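Local coordinates for transcriptional regulator, TetR family (Legionella pneumophila subsp. pneumophila str. Philadelphia 1, PDB 3ON4), which probably binds DNA as a TetR-family transcriptional regulator, through a predicted helix-turn-helix motif near its N-terminus, at residues G27-S32 with A113-S118; S53-G58 with S118-I123; A17-L22 with V59-W64; K105-G110 with K128-L133. One frame throughout, in Å; residues are numbered along the deposited sequence. Where two conformers were deposited one is given.

Contact 1: G27-S32 with A113-S118. With NA (sodium ion), chain I.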
loop_
_atom_site.group_PDB
_atom_site.type_symbol
_atom_site.label_atom_id
_atom_site.label_comp_id
_atom_site.label_asym_id
_atom_site.label_seq_id
_atom_site.Cartn_x
_atom_site.Cartn_y
_atom_site.Cartn_z
ATOM N N GLY A 27 10.881 3.953 1.093
ATOM C CA GLY A 27 10.772 2.517 1.340
ATOM C C GLY A 27 12.092 1.924 1.783
ATOM O O GLY A 27 13.146 2.435 1.434
ATOM N N TYR A 28 12.014 0.835 2.547
ATOM C CA TYR A 28 13.175 0.174 3.150
ATOM C C TYR A 28 14.247 -0.242 2.160
ATOM O O TYR A 28 15.406 -0.165 2.472
ATOM C CB TYR A 28 12.693 -1.064 3.902
ATOM C CG TYR A 28 13.756 -1.846 4.651
ATOM C CD1 TYR A 28 14.226 -1.420 5.894
ATOM C CD2 TYR A 28 14.281 -3.015 4.133
ATOM C CE1 TYR A 28 15.189 -2.140 6.590
ATOM C CE2 TYR A 28 15.247 -3.735 4.824
ATOM C CZ TYR A 28 15.692 -3.284 6.062
ATOM O OH TYR A 28 16.640 -4.014 6.734
ATOM N N ASN A 29 13.858 -0.720 0.983
ATOM C CA ASN A 29 14.816 -1.160 -0.038
ATOM C C ASN A 29 15.362 -0.008 -0.917
ATOM O O ASN A 29 16.063 -0.237 -1.910
ATOM C CB ASN A 29 14.185 -2.240 -0.920
ATOM C CG ASN A 29 13.884 -3.517 -0.147
ATOM O OD1 ASN A 29 14.709 -3.971 0.661
ATOM N ND2 ASN A 29 12.711 -4.105 -0.395
ATOM N N ALA A 30 15.011 1.224 -0.549
ATOM C CA ALA A 30 15.442 2.399 -1.266
ATOM C C ALA A 30 16.167 3.408 -0.371
ATOM O O ALA A 30 16.215 4.596 -0.700
ATOM C CB ALA A 30 14.229 3.071 -1.903
ATOM N N PHE A 31 16.705 2.985 0.768
ATOM C CA PHE A 31 17.649 3.832 1.482
ATOM C C PHE A 31 18.795 2.965 1.965
ATOM O O PHE A 31 18.675 1.739 2.028
ATOM C CB PHE A 31 16.997 4.539 2.664
ATOM C CG PHE A 31 16.975 3.702 3.914
ATOM C CD1 PHE A 31 16.028 2.713 4.081
ATOM C CD2 PHE A 31 17.943 3.880 4.899
ATOM C CE1 PHE A 31 16.024 1.901 5.220
ATOM C CE2 PHE A 31 17.963 3.057 6.040
ATOM C CZ PHE A 31 16.993 2.083 6.203
ATOM N N SER A 32 19.896 3.607 2.315
ATOM C CA SER A 32 21.088 2.922 2.801
ATOM C C SER A 32 21.636 3.645 4.030
ATOM O O SER A 32 21.300 4.785 4.284
ATOM C CB SER A 32 22.159 2.905 1.712
ATOM O OG SER A 32 22.719 4.198 1.545
ATOM N N ALA A 113 4.571 -3.226 4.878
ATOM C CA ALA A 113 3.620 -4.163 4.275
ATOM C C ALA A 113 3.859 -4.353 2.782
ATOM O O ALA A 113 3.804 -5.475 2.301
ATOM C CB ALA A 113 2.171 -3.742 4.525
ATOM N N SER A 114 4.098 -3.268 2.049
ATOM C CA SER A 114 4.361 -3.377 0.611
ATOM C C SER A 114 5.648 -4.192 0.320
ATOM O O SER A 114 5.698 -4.974 -0.643
ATOM C CB SER A 114 4.427 -1.992 -0.056
ATOM O OG SER A 114 5.647 -1.301 0.228
ATOM N N ASP A 115 6.666 -4.006 1.158
ATOM C CA ASP A 115 7.969 -4.638 0.973
ATOM C C ASP A 115 8.071 -6.022 1.627
ATOM O O ASP A 115 9.121 -6.665 1.540
ATOM C CB ASP A 115 9.059 -3.743 1.586
ATOM C CG ASP A 115 9.131 -2.378 0.935
ATOM O OD1 ASP A 115 8.857 -2.279 -0.280
ATOM O OD2 ASP A 115 9.440 -1.405 1.646
ATOM N N PHE A 116 6.972 -6.477 2.237
ATOM C CA PHE A 116 6.966 -7.603 3.206
ATOM C C PHE A 116 7.753 -8.832 2.771
ATOM O O PHE A 116 8.580 -9.357 3.540
ATOM C CB PHE A 116 5.515 -7.959 3.520
ATOM C CG PHE A 116 5.327 -8.769 4.760
ATOM C CD1 PHE A 116 5.222 -8.141 5.994
ATOM C CD2 PHE A 116 5.206 -10.140 4.694
ATOM C CE1 PHE A 116 5.004 -8.874 7.136
ATOM C CE2 PHE A 116 5.006 -10.891 5.845
ATOM C CZ PHE A 116 4.894 -10.242 7.066
ATOM N N GLN A 117 7.523 -9.310 1.548
ATOM C CA GLN A 117 8.170 -10.539 1.100
ATOM C C GLN A 117 9.698 -10.401 0.947
ATOM O O GLN A 117 10.410 -11.401 0.963
ATOM C CB GLN A 117 7.557 -11.031 -0.196
ATOM C CG GLN A 117 6.116 -11.470 -0.060
ATOM C CD GLN A 117 5.974 -12.627 0.920
ATOM O OE1 GLN A 117 5.883 -12.420 2.115
ATOM N NE2 GLN A 117 5.939 -13.835 0.407
ATOM N N SER A 118 10.196 -9.171 0.841
ATOM C CA SER A 118 11.627 -8.938 0.700
ATOM C C SER A 118 12.327 -8.778 2.060
ATOM O O SER A 118 13.566 -8.710 2.112
ATOM C CB SER A 118 11.886 -7.674 -0.151
ATOM O OG SER A 118 11.657 -6.484 0.608
HETATM NA NA NA I . 7.307 -0.821 -1.543
HETATM O O HOH W 1 9.512 -0.140 3.855
HETATM O O HOH W 2 10.382 -3.715 -2.002
HETATM O O HOH W 3 14.790 -6.206 2.252
HETATM O O HOH W 4 8.114 0.749 0.061
HETATM O O HOH W 5 7.146 -2.483 -3.164
#
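Asn-29 lays its amide against the hydroxyl of Ser-118: ND2 donates to OG over 2.8 Å, nearly straight at 164°, and OG lies almost exactly in the amide plane. The hydroxyl has a second bond: Ser-118 OG donates to Asp-115 O at 2.7 Å, on a lone pair in the carbonyl plane, and the same oxygen also takes Ser-118 N. With chi1 at 77°, OG sits between the backbone N and the carbonyl carbon of its own residue, from where it reaches back to Asp-115 O. Water extends the junction. One molecule joins Asn-29 OD1 to Ser-118 O, another joins Asn-29 ND2 to Asp-115 OD1, and a third accepts from Tyr-28 N and donates to Asp-115 OD2. Tyr-28 N itself stands 3.5 Å from Asp-115 OD2. Asp-115 OD1 is 2.5 Å from the sodium ion, as is Ser-114 OG; two waters and the same two residues of the second subunit complete the site, which therefore lies at the dimer interface. Both carboxylate oxygens of Asp-115 have water bridges to the loop, while OD1 alone of the two is a sodium ligand, and the cation probably stabilises the negative charge of this buried carboxylate.

Contact 2: S53-G58 with S118-I123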
loop_
_atom_site.group_PDB
_atom_site.type_symbol
_atom_site.label_atom_id
_atom_site.label_comp_id
_atom_site.label_asym_id
_atom_site.label_seq_id
_atom_site.Cartn_x
_atom_site.Cartn_y
_atom_site.Cartn_z
ATOM N N SER A 53 23.568 -4.433 11.338
ATOM C CA SER A 53 23.006 -4.741 10.039
ATOM C C SER A 53 21.853 -3.803 9.753
ATOM O O SER A 53 21.244 -3.260 10.664
ATOM C CB SER A 53 22.536 -6.194 10.005
ATOM O OG SER A 53 21.391 -6.360 10.812
ATOM N N LYS A 54 21.535 -3.627 8.485
ATOM C CA LYS A 54 20.330 -2.865 8.135
ATOM C C LYS A 54 19.107 -3.447 8.840
ATOM O O LYS A 54 18.252 -2.686 9.297
ATOM C CB LYS A 54 20.114 -2.854 6.635
ATOM C CG LYS A 54 19.092 -1.859 6.127
ATOM C CD LYS A 54 19.043 -1.934 4.617
ATOM C CE LYS A 54 18.058 -0.983 4.043
ATOM N NZ LYS A 54 18.027 -0.992 2.542
ATOM N N GLU A 55 19.036 -4.781 8.938
ATOM C CA GLU A 55 17.929 -5.457 9.624
ATOM C C GLU A 55 17.720 -4.945 11.045
ATOM O O GLU A 55 16.572 -4.709 11.459
ATOM C CB GLU A 55 18.155 -6.976 9.651
ATOM C CG GLU A 55 17.158 -7.799 10.473
ATOM C CD GLU A 55 17.415 -9.312 10.398
ATOM O OE1 GLU A 55 18.228 -9.787 9.559
ATOM O OE2 GLU A 55 16.789 -10.039 11.185
ATOM N N ASP A 56 18.814 -4.794 11.784
ATOM C CA ASP A 56 18.747 -4.280 13.151
ATOM C C ASP A 56 18.083 -2.910 13.226
ATOM O O ASP A 56 17.311 -2.639 14.149
ATOM C CB ASP A 56 20.136 -4.209 13.775
ATOM C CG ASP A 56 20.762 -5.582 13.968
ATOM O OD1 ASP A 56 20.113 -6.457 14.543
ATOM O OD2 ASP A 56 21.911 -5.771 13.552
ATOM N N LEU A 57 18.393 -2.055 12.248
ATOM C CA LEU A 57 17.811 -0.720 12.200
ATOM C C LEU A 57 16.334 -0.841 11.844
ATOM O O LEU A 57 15.495 -0.197 12.488
ATOM C CB LEU A 57 18.547 0.177 11.207
ATOM C CG LEU A 57 17.963 1.571 10.968
ATOM C CD1 LEU A 57 17.889 2.348 12.288
ATOM C CD2 LEU A 57 18.813 2.336 9.929
ATOM N N GLY A 58 16.003 -1.664 10.846
ATOM C CA GLY A 58 14.610 -1.863 10.475
ATOM C C GLY A 58 13.736 -2.274 11.672
ATOM O O GLY A 58 12.673 -1.704 11.902
ATOM N N SER A 118 10.196 -9.171 0.841
ATOM C CA SER A 118 11.627 -8.938 0.700
ATOM C C SER A 118 12.327 -8.778 2.060
ATOM O O SER A 118 13.566 -8.710 2.112
ATOM C CB SER A 118 11.886 -7.674 -0.151
ATOM O OG SER A 118 11.657 -6.484 0.608
ATOM N N LEU A 119 11.549 -8.710 3.139
ATOM C CA LEU A 119 12.078 -8.377 4.466
ATOM C C LEU A 119 12.545 -9.597 5.257
ATOM O O LEU A 119 11.987 -10.672 5.136
ATOM C CB LEU A 119 11.017 -7.654 5.297
ATOM C CG LEU A 119 10.388 -6.377 4.735
ATOM C CD1 LEU A 119 9.211 -5.915 5.613
ATOM C CD2 LEU A 119 11.437 -5.276 4.610
ATOM N N PRO A 120 13.570 -9.422 6.097
ATOM C CA PRO A 120 13.872 -10.449 7.068
ATOM C C PRO A 120 12.668 -10.711 7.983
ATOM O O PRO A 120 11.859 -9.814 8.221
ATOM C CB PRO A 120 15.037 -9.847 7.854
ATOM C CG PRO A 120 15.667 -8.892 6.903
ATOM C CD PRO A 120 14.550 -8.316 6.132
ATOM N N VAL A 121 12.572 -11.927 8.500
ATOM C CA VAL A 121 11.425 -12.316 9.317
ATOM C C VAL A 121 11.274 -11.431 10.574
ATOM O O VAL A 121 10.152 -11.098 10.985
ATOM C CB VAL A 121 11.516 -13.799 9.729
ATOM C CG1 VAL A 121 10.472 -14.138 10.782
ATOM C CG2 VAL A 121 11.384 -14.696 8.484
ATOM N N SER A 122 12.393 -11.023 11.175
ATOM C CA SER A 122 12.310 -10.133 12.341
ATOM C C SER A 122 11.512 -8.861 12.019
ATOM O O SER A 122 10.702 -8.390 12.824
ATOM C CB SER A 122 13.705 -9.763 12.845
ATOM O OG SER A 122 14.407 -9.047 11.831
ATOM N N ILE A 123 11.708 -8.310 10.833
ATOM C CA ILE A 123 11.023 -7.073 10.480
ATOM C C ILE A 123 9.562 -7.366 10.144
ATOM O O ILE A 123 8.654 -6.606 10.524
ATOM C CB ILE A 123 11.747 -6.350 9.329
ATOM C CG1 ILE A 123 13.181 -5.968 9.779
ATOM C CG2 ILE A 123 11.005 -5.118 8.902
ATOM C CD1 ILE A 123 13.997 -5.280 8.668
HETATM O O HOH W 6 15.028 -12.120 10.725
#
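Glu-55 and Ser-122 make the polar bond of this contact, near the start of helix 54-77. Ser-53, right before that helix, is its N-cap and forms a capping box with Asp-56: Asp-56 N donates to Ser-53 OG at 3.2 Å, while Ser-53 N donates to Asp-56 OD2. Next along, Lys-54 turns to the loop after helix 11-26, where its NZ is hydrogen-bonded to Tyr-28 O and Phe-31 O. Glu-55 has CG anti to the backbone N (chi1 173°) and a chain extended beyond it, which carries the carboxylate past the Pro-120 ring; the two side chains slide by each other in opposite directions, with Glu-55 CD 3.5 Å from Pro-120 CB. Ser-122 OG then donates to Glu-55 OE2 at 2.7 Å, meeting it on the anti side and 28° out of the carboxylate plane. A water that donates to Glu-55 OE2 accepts from Ser-122 N, so the carboxylate also reaches, through solvent, a backbone N-H in the opening turn of helix 121-144. Pro-120 holds the N-cap position of that helix. In TetR-family architecture this is a junction between the predicted DNA-binding part, which helix 54-77 links to the rest, and the C-terminal helical body. Leu-57 points away, into the packing of helices 11-26 and 33-40. At Gly-58 the helix presents bare backbone, and Ile-123 CD1 lies 3.9 Å from Gly-58 CA and 3.8 Å from Glu-55 O; the Ile-123 side chain also rests on Tyr-28, Val-59 and Ile-62.

Contact 3: A17-L22 with V59-W64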
loop_
_atom_site.group_PDB
_atom_site.type_symbol
_atom_site.label_atom_id
_atom_site.label_comp_id
_atom_site.label_asym_id
_atom_site.label_seq_id
_atom_site.Cartn_x
_atom_site.Cartn_y
_atom_site.Cartn_z
ATOM N N ALA A 17 15.300 8.575 13.797
ATOM C CA ALA A 17 14.358 9.578 13.261
ATOM C C ALA A 17 14.511 9.784 11.743
ATOM O O ALA A 17 13.497 9.876 11.008
ATOM C CB ALA A 17 14.475 10.905 14.033
ATOM N N VAL A 18 15.750 9.833 11.258
ATOM C CA VAL A 18 15.963 10.005 9.806
ATOM C C VAL A 18 15.635 8.712 9.066
ATOM O O VAL A 18 15.043 8.756 7.994
ATOM C CB VAL A 18 17.395 10.455 9.430
ATOM C CG1 VAL A 18 17.411 10.999 7.967
ATOM C CG2 VAL A 18 17.883 11.492 10.371
ATOM N N ALA A 19 15.958 7.552 9.654
ATOM C CA ALA A 19 15.644 6.271 9.012
ATOM C C ALA A 19 14.138 6.130 8.828
ATOM O O ALA A 19 13.638 5.737 7.748
ATOM C CB ALA A 19 16.223 5.080 9.830
ATOM N N GLU A 20 13.411 6.479 9.884
ATOM C CA GLU A 20 11.964 6.477 9.855
ATOM C C GLU A 20 11.434 7.336 8.689
ATOM O O GLU A 20 10.559 6.909 7.942
ATOM C CB GLU A 20 11.423 6.989 11.188
ATOM C CG GLU A 20 9.905 6.941 11.317
ATOM C CD GLU A 20 9.393 7.627 12.596
ATOM O OE1 GLU A 20 9.689 8.825 12.826
ATOM O OE2 GLU A 20 8.664 6.965 13.358
ATOM N N ALA A 21 11.976 8.535 8.564
ATOM C CA ALA A 21 11.613 9.463 7.522
ATOM C C ALA A 21 11.921 8.910 6.140
ATOM O O ALA A 21 11.054 8.944 5.253
ATOM C CB ALA A 21 12.316 10.804 7.713
ATOM N N LEU A 22 13.132 8.375 5.961
ATOM C CA LEU A 22 13.525 7.806 4.670
ATOM C C LEU A 22 12.637 6.626 4.270
ATOM O O LEU A 22 12.245 6.518 3.096
ATOM C CB LEU A 22 15.009 7.404 4.691
ATOM C CG LEU A 22 15.949 8.618 4.750
ATOM C CD1 LEU A 22 17.392 8.159 4.948
ATOM C CD2 LEU A 22 15.810 9.498 3.504
ATOM N N VAL A 59 14.180 -3.271 12.427
ATOM C CA VAL A 59 13.456 -3.757 13.605
ATOM C C VAL A 59 13.255 -2.634 14.624
ATOM O O VAL A 59 12.154 -2.432 15.160
ATOM C CB VAL A 59 14.208 -4.942 14.251
ATOM C CG1 VAL A 59 13.707 -5.242 15.681
ATOM C CG2 VAL A 59 14.106 -6.183 13.365
ATOM N N ALA A 60 14.330 -1.912 14.891
ATOM C CA ALA A 60 14.315 -0.848 15.879
ATOM C C ALA A 60 13.410 0.340 15.451
ATOM O O ALA A 60 12.681 0.893 16.278
ATOM C CB ALA A 60 15.774 -0.374 16.180
ATOM N N VAL A 61 13.425 0.699 14.167
ATOM C CA VAL A 61 12.578 1.777 13.655
ATOM C C VAL A 61 11.091 1.407 13.816
ATOM O O VAL A 61 10.297 2.205 14.308
ATOM C CB VAL A 61 12.867 2.078 12.158
ATOM C CG1 VAL A 61 11.782 3.010 11.570
ATOM C CG2 VAL A 61 14.259 2.699 12.012
ATOM N N ILE A 62 10.719 0.191 13.438
ATOM C CA ILE A 62 9.298 -0.179 13.513
ATOM C C ILE A 62 8.879 -0.268 14.978
ATOM O O ILE A 62 7.807 0.192 15.338
ATOM C CB ILE A 62 8.942 -1.486 12.813
ATOM C CG1 ILE A 62 9.330 -1.458 11.350
ATOM C CG2 ILE A 62 7.404 -1.726 12.912
ATOM C CD1 ILE A 62 9.449 -2.868 10.707
ATOM N N SER A 63 9.735 -0.840 15.822
ATOM C CA SER A 63 9.428 -0.964 17.236
ATOM C C SER A 63 9.197 0.413 17.908
ATOM O O SER A 63 8.216 0.603 18.641
ATOM C CB SER A 63 10.526 -1.769 17.951
ATOM O OG SER A 63 10.229 -1.941 19.323
ATOM N N TRP A 64 10.106 1.362 17.639
ATOM C CA TRP A 64 9.982 2.729 18.116
ATOM C C TRP A 64 8.692 3.408 17.625
ATOM O O TRP A 64 7.933 4.019 18.414
ATOM C CB TRP A 64 11.172 3.508 17.597
ATOM C CG TRP A 64 11.246 4.922 17.993
ATOM C CD1 TRP A 64 11.112 5.438 19.252
ATOM C CD2 TRP A 64 11.538 6.024 17.130
ATOM N NE1 TRP A 64 11.273 6.807 19.219
ATOM C CE2 TRP A 64 11.550 7.188 17.928
ATOM C CE3 TRP A 64 11.782 6.143 15.747
ATOM C CZ2 TRP A 64 11.795 8.462 17.390
ATOM C CZ3 TRP A 64 12.020 7.401 15.222
ATOM C CH2 TRP A 64 12.030 8.542 16.039
#
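Glu-20 runs across the indole of Trp-64, and its atoms meet helix 54-77 in turn. CB lies 4.0 Å from Val-61 CG1, a methyl that also reaches Glu-20 CA. With CG anti to the backbone N (chi1 -176°) and the chain extended beyond it, the side chain crosses that of Trp-64 at about a right angle. Glu-20 CD comes within 3.7 Å of Trp-64 CZ3, OE1 stands 3.6 Å from the same carbon and OE2 3.9 Å from it. The carboxylate and ring planes are 24° apart, and OE1 approaches the benzo ring obliquely. Its charge is met elsewhere: OE1 forms a salt bridge with Lys-68 and OE2 a hydrogen bond with His-65, which together hold the carboxylate in this orientation. Earlier on helix 11-26, Ala-17 CB packs against Trp-64 CH2 at 3.9 Å. The other methyl of Val-61, CG2, meets Ala-19 CB at 3.8 Å, so the two branches of the valine address neighbouring residues. Around these contacts the short helical segments cross at -89° with their axes 9.7 Å apart, and small alanines face the larger valine and tryptophan. Such a near-perpendicular crossing, between the first helix of the predicted DNA-binding domain and the long helix following its helix-turn-helix, fits the TetR fold.

Contact 4: K105-G110 with K128-L133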
loop_
_atom_site.group_PDB
_atom_site.type_symbol
_atom_site.label_atom_id
_atom_site.label_comp_id
_atom_site.label_asym_id
_atom_site.label_seq_id
_atom_site.Cartn_x
_atom_site.Cartn_y
_atom_site.Cartn_z
ATOM N N LYS A 105 4.692 11.854 3.391
ATOM C CA LYS A 105 5.057 10.511 3.782
ATOM C C LYS A 105 3.928 9.493 3.705
ATOM O O LYS A 105 2.743 9.825 3.836
ATOM C CB LYS A 105 5.639 10.494 5.191
ATOM C CG LYS A 105 7.076 11.007 5.267
ATOM C CD LYS A 105 7.448 11.373 6.681
ATOM C CE LYS A 105 8.665 12.270 6.753
ATOM N NZ LYS A 105 8.825 12.805 8.130
HETATM N N MSE A 106 4.321 8.241 3.490
HETATM C CA MSE A 106 3.407 7.118 3.621
HETATM C C MSE A 106 3.478 6.603 5.057
HETATM O O MSE A 106 4.459 6.844 5.776
HETATM C CB MSE A 106 3.829 6.019 2.631
HETATM C CG MSE A 106 3.006 4.745 2.622
HETATM SE SE MSE A 106 1.113 5.064 2.325
HETATM C CE MSE A 106 0.476 3.262 2.604
ATOM N N CYS A 107 2.449 5.868 5.462
ATOM C CA CYS A 107 2.454 5.130 6.725
ATOM C C CYS A 107 3.672 4.226 6.783
ATOM O O CYS A 107 3.943 3.516 5.813
ATOM C CB CYS A 107 1.205 4.245 6.795
ATOM S SG CYS A 107 1.111 3.158 8.274
ATOM N N LEU A 108 4.406 4.233 7.892
ATOM C CA LEU A 108 5.561 3.324 8.031
ATOM C C LEU A 108 5.140 1.855 7.932
ATOM O O LEU A 108 5.812 1.020 7.289
ATOM C CB LEU A 108 6.264 3.530 9.365
ATOM C CG LEU A 108 7.590 2.816 9.579
ATOM C CD1 LEU A 108 8.722 3.456 8.715
ATOM C CD2 LEU A 108 7.960 2.859 11.042
ATOM N N GLY A 109 4.013 1.535 8.555
ATOM C CA GLY A 109 3.472 0.193 8.487
ATOM C C GLY A 109 3.125 -0.213 7.063
ATOM O O GLY A 109 3.440 -1.335 6.616
ATOM N N GLY A 110 2.456 0.690 6.343
ATOM C CA GLY A 110 2.096 0.461 4.958
ATOM C C GLY A 110 3.314 0.212 4.074
ATOM O O GLY A 110 3.287 -0.659 3.187
ATOM N N LYS A 128 3.786 -6.869 11.491
ATOM C CA LYS A 128 2.509 -7.487 11.866
ATOM C C LYS A 128 2.024 -6.980 13.229
ATOM O O LYS A 128 0.820 -6.753 13.422
ATOM C CB LYS A 128 2.603 -9.021 11.841
ATOM C CG LYS A 128 2.662 -9.552 10.429
ATOM C CD LYS A 128 2.497 -11.061 10.335
ATOM C CE LYS A 128 3.783 -11.794 10.611
ATOM N NZ LYS A 128 3.562 -13.274 10.752
ATOM N N LYS A 129 2.964 -6.794 14.152
ATOM C CA LYS A 129 2.660 -6.274 15.481
ATOM C C LYS A 129 2.045 -4.885 15.426
ATOM O O LYS A 129 1.108 -4.592 16.167
ATOM C CB LYS A 129 3.909 -6.231 16.357
ATOM C CG LYS A 129 4.285 -7.525 16.991
ATOM C CD LYS A 129 5.346 -7.288 18.064
ATOM C CE LYS A 129 4.739 -6.716 19.351
ATOM N NZ LYS A 129 5.749 -6.502 20.443
ATOM N N PHE A 130 2.550 -4.047 14.524
ATOM C CA PHE A 130 2.019 -2.691 14.283
ATOM C C PHE A 130 0.546 -2.728 13.878
ATOM O O PHE A 130 -0.299 -2.053 14.488
ATOM C CB PHE A 130 2.857 -1.978 13.218
ATOM C CG PHE A 130 2.327 -0.624 12.777
ATOM C CD1 PHE A 130 2.614 0.518 13.495
ATOM C CD2 PHE A 130 1.537 -0.503 11.640
ATOM C CE1 PHE A 130 2.150 1.761 13.090
ATOM C CE2 PHE A 130 1.046 0.745 11.233
ATOM C CZ PHE A 130 1.372 1.880 11.952
ATOM N N PHE A 131 0.226 -3.536 12.870
ATOM C CA PHE A 131 -1.162 -3.641 12.432
ATOM C C PHE A 131 -2.083 -4.277 13.477
ATOM O O PHE A 131 -3.211 -3.822 13.664
ATOM C CB PHE A 131 -1.252 -4.322 11.069
ATOM C CG PHE A 131 -0.791 -3.413 9.958
ATOM C CD1 PHE A 131 -1.528 -2.281 9.645
ATOM C CD2 PHE A 131 0.417 -3.627 9.305
ATOM C CE1 PHE A 131 -1.088 -1.397 8.671
ATOM C CE2 PHE A 131 0.848 -2.755 8.329
ATOM C CZ PHE A 131 0.102 -1.638 8.015
ATOM N N GLU A 132 -1.592 -5.311 14.152
ATOM C CA GLU A 132 -2.349 -5.956 15.221
ATOM C C GLU A 132 -2.714 -4.942 16.309
ATOM O O GLU A 132 -3.834 -4.952 16.791
ATOM C CB GLU A 132 -1.552 -7.147 15.801
ATOM C CG GLU A 132 -1.575 -8.329 14.834
ATOM C CD GLU A 132 -0.505 -9.374 15.094
ATOM O OE1 GLU A 132 0.144 -9.334 16.171
ATOM O OE2 GLU A 132 -0.323 -10.242 14.192
ATOM N N LEU A 133 -1.790 -4.050 16.657
ATOM C CA LEU A 133 -2.052 -3.022 17.659
ATOM C C LEU A 133 -3.130 -2.038 17.196
ATOM O O LEU A 133 -4.035 -1.711 17.953
ATOM C CB LEU A 133 -0.784 -2.257 17.986
ATOM C CG LEU A 133 -0.906 -1.265 19.145
ATOM C CD1 LEU A 133 0.325 -1.347 20.063
ATOM C CD2 LEU A 133 -1.104 0.118 18.588
#
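A Cys sulfur-aromatic contact between Cys-107 and Phe-130 marks this piece of the C-terminal helical core, where the N-terminal turn of helix 108-115 meets the middle of helix 121-144. Cys-107 SG lies 3.8 Å from Phe-130 CE2 and 4.9 Å from the ring centroid, 66° off the normal, an oblique approach. The same sulfur caps its helix, accepting from Gly-110 N at 3.4 Å with an N-H...S angle of 161°. Gly-109 brings its backbone directly against the aromatic pair Phe-130 and Phe-131: its CA is 3.7 Å from Phe-130 CE2, and its N lies over a face of that ring. Gly-109 thus meets Phe-130 with bare backbone. Phe-131 approaches the same turn edge-on, with CE2 3.4 Å from Gly-109 O, near the ring plane. Within helix 121-144 the two phenylalanines turn edge to face, and Phe-130 CD2 stands 3.8 Å above the plane of the Phe-131 ring, over its centre. Beyond the two segments, Phe-130 rests on Thr-66 of helix 54-77, while Cys-107 and Phe-131 touch Glu-164 of helix 149-173; Phe-131 also packs on Leu-169 of the second subunit.

Contacts 1 and 4 are the buried ones, whereas contacts 2 and 3 are partly buried. Contacts 1 and 4 both use helix 108-115, but its opening turn packs on aromatic rings in contact 4 while its end binds sodium and water in contact 1. Contacts 2 and 3 share helix 54-77, and contacts 2 and 4 share helix 121-144. Contact 3 lies within the N-terminal part of the fold and contact 4 within the C-terminal body; contacts 1 and 2 join the two and share Ser-118. A carboxylate-hydroxyl bond spans contact 2, whereas no hydrogen bond crosses contact 3. Leu-108 of contact 4 packs on Val-61 of contact 3. Contacts 1, 2 and 4 reach the second subunit, contact 2 through Ser-118; contact 3 does not.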